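Local coordinates for CT398 (Chlamydia trachomatis, PDB 4ILO), which is of unknown function but, with a long coiled-coil hairpin and a C4-type zinc ribbon, may bind DNA or RNA, at residues R200-S203 against G204-I207. Residues are numbered along the deposited sequence; the frame is centred on the assembly and turned at random.
Sequences RVCS and GCHI. With ZN (zinc ion), chain C.
C202 and C205 reach the same zinc ion from two points of one tight turn, each SG lying 2.3 Å from the metal. The two sulfurs stay 3.8 Å apart, SG to SG; C226 and C229, from the second half of the site, complete the four-thiolate shell. With chi1 at 174°, the C202 thiolate swings to the side opposite its own N and into the mouth of the turn, where the N-H of C205 also points at it, with C205 N 3.5 Å from C202 SG. A weak bond joins I207 N to C205 SG at 3.6 Å. Such N-H donors would be expected to temper the negative charge that the thiolates gather around the metal.

The backbone closes tightly behind the sulfurs. C202 N gives a nearly straight bond of 2.9 Å to I207 O, whereas the bond from H206 N to C202 O is short, 2.6 Å, but bent (132° at the hydrogen), its donor tilted from the carbonyl plane. V201 packs into this part, CG2 lying 3.8 Å from H206 CA. S203 ties the turn to the adjoining strand 194-198 through a hydrogen bond from OG to P196 O.

The solvent side is looser. There the exposed H206 sets its ring edge to the C202 carbonyl, ND1 making a weak bond of 3.3 Å to C202 O. The CB of I207 points away from residues 200-203, and its side chain touches H228. Sulfur-directed N-H bonds around a CxxC turn at the end of a short strand are characteristic of the zinc knuckle, here the first of the two that build the zinc ribbon.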
ATOM      1  N   ARG A 200     -14.396  38.308  22.862  1.00 48.15           N
ATOM      2  CA  ARG A 200     -15.725  37.974  23.368  1.00 42.32           C
ATOM      3  C   ARG A 200     -16.405  36.815  22.606  1.00 41.29           C
ATOM      4  O   ARG A 200     -17.636  36.659  22.703  1.00 36.62           O
ATOM      5  CB  ARG A 200     -16.619  39.216  23.399  1.00 38.22           C
ATOM      6  CG  ARG A 200     -16.054  40.396  24.231  1.00 42.14           C
ATOM      7  CD  ARG A 200     -17.216  41.296  24.684  1.00 51.66           C
ATOM      8  NE  ARG A 200     -16.833  42.641  25.127  1.00 59.53           N
ATOM      9  CZ  ARG A 200     -16.352  42.935  26.339  1.00 58.35           C
ATOM     10  NH1 ARG A 200     -16.154  41.961  27.224  1.00 57.19           N
ATOM     11  NH2 ARG A 200     -16.043  44.198  26.658  1.00 48.63           N
ATOM     12  N   VAL A 201     -15.648  35.990  21.851  1.00 35.17           N
ATOM     13  CA  VAL A 201     -16.187  34.759  21.265  1.00 31.26           C
ATOM     14  C   VAL A 201     -15.424  33.543  21.801  1.00 25.85           C
ATOM     15  O   VAL A 201     -14.346  33.652  22.392  1.00 28.80           O
ATOM     16  CB  VAL A 201     -16.214  34.753  19.709  1.00 30.08           C
ATOM     17  CG1 VAL A 201     -16.678  36.086  19.165  1.00 35.46           C
ATOM     18  CG2 VAL A 201     -14.844  34.417  19.121  1.00 33.56           C
ATOM     19  N   CYS A 202     -16.022  32.362  21.605  1.00 26.58           N
ATOM     20  CA  CYS A 202     -15.342  31.102  21.883  1.00 27.02           C
ATOM     21  C   CYS A 202     -14.248  30.930  20.844  1.00 31.35           C
ATOM     22  O   CYS A 202     -14.519  31.018  19.647  1.00 31.71           O
ATOM     23  CB  CYS A 202     -16.344  29.953  21.790  1.00 28.09           C
ATOM     24  SG  CYS A 202     -15.648  28.299  21.937  1.00 26.19           S
ATOM     25  N   SER A 203     -13.011  30.727  21.283  1.00 25.60           N
ATOM     26  CA  SER A 203     -11.933  30.590  20.317  1.00 30.84           C
ATOM     27  C   SER A 203     -11.880  29.193  19.721  1.00 28.50           C
ATOM     28  O   SER A 203     -11.176  28.977  18.738  1.00 28.86           O
ATOM     29  CB  SER A 203     -10.598  30.999  20.937  1.00 37.35           C
ATOM     30  OG  SER A 203     -10.142  30.046  21.858  1.00 34.73           O
ATOM     31  N   GLY A 204     -12.629  28.252  20.279  1.00 33.58           N
ATOM     32  CA  GLY A 204     -12.801  26.947  19.674  1.00 26.41           C
ATOM     33  C   GLY A 204     -13.733  26.932  18.471  1.00 29.00           C
ATOM     34  O   GLY A 204     -13.406  26.320  17.451  1.00 30.27           O
ATOM     35  N   CYS A 205     -14.893  27.590  18.563  1.00 32.16           N
ATOM     36  CA  CYS A 205     -15.885  27.553  17.489  1.00 28.67           C
ATOM     37  C   CYS A 205     -16.174  28.923  16.889  1.00 28.15           C
ATOM     38  O   CYS A 205     -16.817  28.992  15.837  1.00 35.02           O
ATOM     39  CB  CYS A 205     -17.198  26.914  17.995  1.00 24.32           C
ATOM     40  SG  CYS A 205     -18.233  27.934  19.138  1.00 28.74           S
ATOM     41  N   HIS A 206     -15.712  30.006  17.526  1.00 26.65           N
ATOM     42  CA  HIS A 206     -15.856  31.401  17.082  1.00 28.85           C
ATOM     43  C   HIS A 206     -17.267  31.952  17.251  1.00 26.37           C
ATOM     44  O   HIS A 206     -17.612  32.975  16.668  1.00 34.28           O
ATOM     45  CB  HIS A 206     -15.298  31.666  15.673  1.00 28.25           C
ATOM     46  CG  HIS A 206     -13.805  31.576  15.599  1.00 38.45           C
ATOM     47  ND1 HIS A 206     -13.018  31.305  16.702  1.00 41.34           N
ATOM     48  CD2 HIS A 206     -12.952  31.714  14.560  1.00 35.08           C
ATOM     49  CE1 HIS A 206     -11.747  31.277  16.340  1.00 31.75           C
ATOM     50  NE2 HIS A 206     -11.681  31.530  15.047  1.00 36.29           N
ATOM     51  N   ILE A 207     -18.082  31.343  18.065  1.00 25.38           N
ATOM     52  CA  ILE A 207     -19.415  31.869  18.325  1.00 25.89           C
ATOM     53  C   ILE A 207     -19.358  32.762  19.576  1.00 33.15           C
ATOM     54  O   ILE A 207     -18.738  32.404  20.591  1.00 26.03           O
ATOM     55  CB  ILE A 207     -20.435  30.713  18.416  1.00 45.98           C
ATOM     56  CG1 ILE A 207     -20.476  29.985  17.038  1.00 29.41           C
ATOM     57  CG2 ILE A 207     -21.830  31.205  18.846  1.00 27.70           C
ATOM     58  CD1 ILE A 207     -21.538  28.876  16.892  1.00 32.22           C
TER
HETATM   59 ZN    ZN C 301     -17.473  27.120  21.195  1.00 12.55          ZN